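Local coordinates for linoleate 11-lipoxygenase (Gaeumannomyces graminis, PDB 5FX8), which oxidises linoleic and alpha-linolenic acids with molecular oxygen at a manganese centre, giving 11S- and 13R-hydroperoxy fatty acids, at residues D184-S189 against A205-G210; P558-L561 against G567-A570. All coordinates share one frame; numbering follows the deposited sequence.

Overall arrangement
Following the chain from the N terminus, contact 1 comes first: the loop 184-189, which leaves strand 177-178, is met again by helix 203-208 once the chain has passed through helix 192-199, so a mostly helical excursion is closed beside the five-stranded antiparallel sheet. Far later, contact 2 closes a much shorter connection, with five residues between its segments, where helix 558-563 gives way to helix 566-587. The two loops follow in series and neither nests nor crosses. The contact centres lie about 52 Å apart on opposite sides of the chain's centre: contact 1 packs a loop and a short helix against the sheet, while contact 2 joins two helices. Both lie away from the manganese.

Contact 1 (D184-S189 against A205-G210); sequences DKLPFS and ALHKGG
H207, on the last turn of helix 203-208, pushes its imidazole against the loop 184-189 and meets D184, K185 and L186 there. Its CG stands anti to the backbone N (chi1 -175°), which carries the ring out from the helix to the loop backbone. The denser part of the contact lies between this ring and L186. CD2 of L186 comes within 3.7 Å of H207 ND1, the leucine branch crossing the imidazole obliquely, and CD2 also lies 4.0 Å from H207 CB. L186 reaches the histidine with CG beside its own backbone N (chi1 -64°), a turn that brings the tip of the side chain nearer than its first bond suggests. At the far end of the ring, the carbonyl O of D184 lies at the edge in the imidazole plane, 3.0 Å from H207 CE1. NE2 of H207 is hydrogen-bonded to the carbonyl O of H180, which helps to fix the rotation of the ring.

Toward solvent the contact thins out. K185 is exposed and its CB points away from the helix; its CA comes no nearer than 4.1 Å to H207 CE1. The carboxylate of D184 also turns away, and its OD2 accepts a hydrogen bond from the backbone N of H180.

Just beyond the histidine the helix ends in a Schellman motif, with G210 at positive phi as its C-prime residue, R211 N bonded to L206 O and G210 N to H207 O at 3.1 Å. The chain then enters strand 212-216, and L212 of that strand touches L186, L206 and H207 alike. Buried L206 reaches on to Y239 and L250, so the loop and the short helix pack together beside the antiparallel sheet, against strands 212-216, 235-241 and 246-253.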
loop_
_atom_site.group_PDB
_atom_site.type_symbol
_atom_site.label_atom_id
_atom_site.label_comp_id
_atom_site.label_asym_id
_atom_site.label_seq_id
_atom_site.Cartn_x
_atom_site.Cartn_y
_atom_site.Cartn_z
ATOM N N ASP A 184 -31.954 15.033 10.835
ATOM C CA ASP A 184 -30.761 15.168 11.661
ATOM C C ASP A 184 -30.810 16.501 12.406
ATOM O O ASP A 184 -31.326 17.497 11.907
ATOM C CB ASP A 184 -29.455 15.092 10.820
ATOM C CG ASP A 184 -29.193 13.708 10.213
ATOM O OD1 ASP A 184 -29.525 12.685 10.851
ATOM O OD2 ASP A 184 -28.648 13.634 9.087
ATOM N N LYS A 185 -30.273 16.526 13.607
ATOM C CA LYS A 185 -30.236 17.778 14.337
ATOM C C LYS A 185 -28.825 18.339 14.300
ATOM O O LYS A 185 -27.880 17.655 13.916
ATOM C CB LYS A 185 -30.717 17.582 15.773
ATOM C CG LYS A 185 -29.736 16.864 16.662
ATOM C CD LYS A 185 -30.305 16.588 18.057
ATOM C CE LYS A 185 -29.239 15.992 18.977
ATOM N NZ LYS A 185 -28.521 14.846 18.342
ATOM N N LEU A 186 -28.695 19.605 14.645
ATOM C CA LEU A 186 -27.374 20.207 14.730
ATOM C C LEU A 186 -26.557 19.515 15.817
ATOM O O LEU A 186 -27.026 19.402 16.953
ATOM C CB LEU A 186 -27.482 21.687 15.047
ATOM C CG LEU A 186 -28.162 22.543 14.004
ATOM C CD1 LEU A 186 -28.365 23.930 14.551
ATOM C CD2 LEU A 186 -27.284 22.600 12.796
ATOM N N PRO A 187 -25.344 19.066 15.527
ATOM C CA PRO A 187 -24.557 18.368 16.546
ATOM C C PRO A 187 -24.161 19.266 17.710
ATOM O O PRO A 187 -24.270 18.875 18.871
ATOM C CB PRO A 187 -23.328 17.896 15.770
ATOM C CG PRO A 187 -23.191 18.860 14.670
ATOM C CD PRO A 187 -24.587 19.248 14.279
ATOM N N PHE A 188 -23.695 20.468 17.418
ATOM C CA PHE A 188 -23.330 21.412 18.452
ATOM C C PHE A 188 -23.686 22.807 17.973
ATOM O O PHE A 188 -23.958 23.029 16.794
ATOM C CB PHE A 188 -21.846 21.313 18.814
ATOM C CG PHE A 188 -20.918 21.493 17.655
ATOM C CD1 PHE A 188 -20.565 22.754 17.226
ATOM C CD2 PHE A 188 -20.363 20.395 17.023
ATOM C CE1 PHE A 188 -19.704 22.915 16.186
ATOM C CE2 PHE A 188 -19.493 20.553 15.983
ATOM C CZ PHE A 188 -19.161 21.810 15.564
ATOM N N SER A 189 -23.668 23.753 18.897
ATOM C CA SER A 189 -24.048 25.123 18.613
ATOM C C SER A 189 -22.815 26.002 18.508
ATOM O O SER A 189 -21.746 25.686 19.025
ATOM C CB SER A 189 -24.987 25.667 19.689
ATOM O OG SER A 189 -25.623 26.859 19.226
ATOM N N ALA A 205 -30.495 28.418 8.972
ATOM C CA ALA A 205 -30.736 28.508 7.538
ATOM C C ALA A 205 -29.818 27.577 6.768
ATOM O O ALA A 205 -30.245 26.950 5.795
ATOM C CB ALA A 205 -30.566 29.940 7.047
ATOM N N LEU A 206 -28.559 27.461 7.188
ATOM C CA LEU A 206 -27.673 26.527 6.511
ATOM C C LEU A 206 -28.176 25.107 6.660
ATOM O O LEU A 206 -28.108 24.317 5.717
ATOM C CB LEU A 206 -26.261 26.651 7.050
ATOM C CG LEU A 206 -25.522 27.892 6.597
ATOM C CD1 LEU A 206 -24.246 28.031 7.392
ATOM C CD2 LEU A 206 -25.226 27.794 5.139
ATOM N N HIS A 207 -28.713 24.777 7.829
ATOM C CA HIS A 207 -29.270 23.452 8.061
ATOM C C HIS A 207 -30.515 23.215 7.203
ATOM O O HIS A 207 -30.649 22.174 6.553
ATOM C CB HIS A 207 -29.565 23.300 9.554
ATOM C CG HIS A 207 -30.042 21.940 9.962
ATOM N ND1 HIS A 207 -30.527 21.678 11.221
ATOM C CD2 HIS A 207 -30.114 20.775 9.287
ATOM C CE1 HIS A 207 -30.889 20.414 11.297
ATOM N NE2 HIS A 207 -30.644 19.844 10.139
ATOM N N LYS A 208 -31.432 24.177 7.176
ATOM C CA LYS A 208 -32.668 23.995 6.434
ATOM C C LYS A 208 -32.389 23.931 4.946
ATOM O O LYS A 208 -33.131 23.290 4.196
ATOM C CB LYS A 208 -33.634 25.132 6.766
ATOM C CG LYS A 208 -35.104 24.820 6.589
ATOM C CD LYS A 208 -35.643 25.369 5.272
ATOM C CE LYS A 208 -37.162 25.158 5.114
ATOM N NZ LYS A 208 -37.683 25.605 3.787
ATOM N N GLY A 209 -31.324 24.574 4.510
ATOM C CA GLY A 209 -30.997 24.577 3.113
ATOM C C GLY A 209 -30.204 23.391 2.650
ATOM O O GLY A 209 -29.798 23.364 1.495
ATOM N N GLY A 210 -29.974 22.407 3.512
ATOM C CA GLY A 210 -29.172 21.258 3.147
ATOM C C GLY A 210 -27.746 21.591 2.788
ATOM O O GLY A 210 -27.161 20.908 1.960
#

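Contact 2 (P558-L561 against G567-A570); sequences PDLL and GYAA
Y568 reaches from the start of helix 566-587 to L560 and L561 on helix 558-563, and these three side chains make up most of the contact. With CG anti to the backbone N (chi1 -178°), the tyrosine ring is placed between its own helix and the leucines of the shorter one. L560 packs on the phenol end: CD1 is 3.4 Å from Y568 OH, and CB is 3.9 Å from Y568 CZ. The carbonyl O of L560 sits over one face of the ring, 3.9 Å from Y568 CD1, and is itself hydrogen-bonded to the side chain of N564. L561 approaches differently, its CD2 at the ring edge, near the plane, 3.9 Å from Y568 CE1. The same methyl lies 3.8 Å from A569 CB, bridging two successive residues of the longer helix.

Elsewhere around the contact, F411 meets the tyrosine ring edge-to-face, while V317 and R320 of helix 313-321 touch Y568 and L560 respectively. No hydrogen bond joins the two segments, so the two helices meet here through apolar packing. The hydroxyl of the buried Y568 is satisfied by a hydrogen bond with the carbonyl O of F555, which ties the ring to the chain just ahead of the shorter helix.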
loop_
_atom_site.group_PDB
_atom_site.type_symbol
_atom_site.label_atom_id
_atom_site.label_comp_id
_atom_site.label_asym_id
_atom_site.label_seq_id
_atom_site.Cartn_x
_atom_site.Cartn_y
_atom_site.Cartn_z
ATOM N N PRO A 558 -0.743 -14.296 -16.430
ATOM C CA PRO A 558 -0.619 -15.281 -17.519
ATOM C C PRO A 558 -1.500 -16.508 -17.371
ATOM O O PRO A 558 -2.027 -16.989 -18.373
ATOM C CB PRO A 558 0.865 -15.635 -17.472
ATOM C CG PRO A 558 1.507 -14.408 -16.905
ATOM C CD PRO A 558 0.564 -13.948 -15.854
ATOM N N ASP A 559 -1.686 -17.029 -16.165
ATOM C CA ASP A 559 -2.538 -18.203 -16.009
ATOM C C ASP A 559 -4.004 -17.882 -16.245
ATOM O O ASP A 559 -4.761 -18.749 -16.692
ATOM C CB ASP A 559 -2.338 -18.800 -14.631
ATOM C CG ASP A 559 -0.890 -19.170 -14.376
ATOM O OD1 ASP A 559 -0.174 -19.530 -15.347
ATOM O OD2 ASP A 559 -0.455 -19.095 -13.205
ATOM N N LEU A 560 -4.427 -16.657 -15.950
ATOM C CA LEU A 560 -5.811 -16.294 -16.199
ATOM C C LEU A 560 -6.040 -16.036 -17.686
ATOM O O LEU A 560 -7.063 -16.446 -18.242
ATOM C CB LEU A 560 -6.186 -15.077 -15.359
ATOM C CG LEU A 560 -6.238 -15.169 -13.841
ATOM C CD1 LEU A 560 -6.641 -13.837 -13.310
ATOM C CD2 LEU A 560 -7.248 -16.160 -13.445
ATOM N N LEU A 561 -5.077 -15.409 -18.358
ATOM C CA LEU A 561 -5.152 -15.267 -19.804
ATOM C C LEU A 561 -5.070 -16.611 -20.538
ATOM O O LEU A 561 -5.640 -16.763 -21.622
ATOM C CB LEU A 561 -4.039 -14.349 -20.274
ATOM C CG LEU A 561 -4.156 -12.891 -19.926
ATOM C CD1 LEU A 561 -2.894 -12.240 -20.345
ATOM C CD2 LEU A 561 -5.315 -12.329 -20.690
ATOM N N GLY A 567 -12.690 -14.084 -24.873
ATOM C CA GLY A 567 -13.385 -12.939 -24.322
ATOM C C GLY A 567 -12.705 -12.370 -23.093
ATOM O O GLY A 567 -12.681 -11.153 -22.906
ATOM N N TYR A 568 -12.124 -13.235 -22.253
ATOM C CA TYR A 568 -11.369 -12.737 -21.108
ATOM C C TYR A 568 -10.205 -11.865 -21.565
ATOM O O TYR A 568 -9.976 -10.787 -21.008
ATOM C CB TYR A 568 -10.876 -13.890 -20.228
ATOM C CG TYR A 568 -10.143 -13.416 -19.003
ATOM C CD1 TYR A 568 -8.815 -13.062 -19.087
ATOM C CD2 TYR A 568 -10.776 -13.299 -17.768
ATOM C CE1 TYR A 568 -8.141 -12.589 -18.003
ATOM C CE2 TYR A 568 -10.100 -12.826 -16.672
ATOM C CZ TYR A 568 -8.777 -12.478 -16.808
ATOM O OH TYR A 568 -8.027 -12.015 -15.775
ATOM N N ALA A 569 -9.473 -12.296 -22.599
ATOM C CA ALA A 569 -8.285 -11.553 -23.003
ATOM C C ALA A 569 -8.644 -10.255 -23.714
ATOM O O ALA A 569 -7.912 -9.259 -23.609
ATOM C CB ALA A 569 -7.392 -12.421 -23.873
ATOM N N ALA A 570 -9.779 -10.234 -24.408
ATOM C CA ALA A 570 -10.231 -8.987 -25.002
ATOM C C ALA A 570 -10.684 -8.007 -23.929
ATOM O O ALA A 570 -10.421 -6.801 -24.029
ATOM C CB ALA A 570 -11.350 -9.261 -26.004
#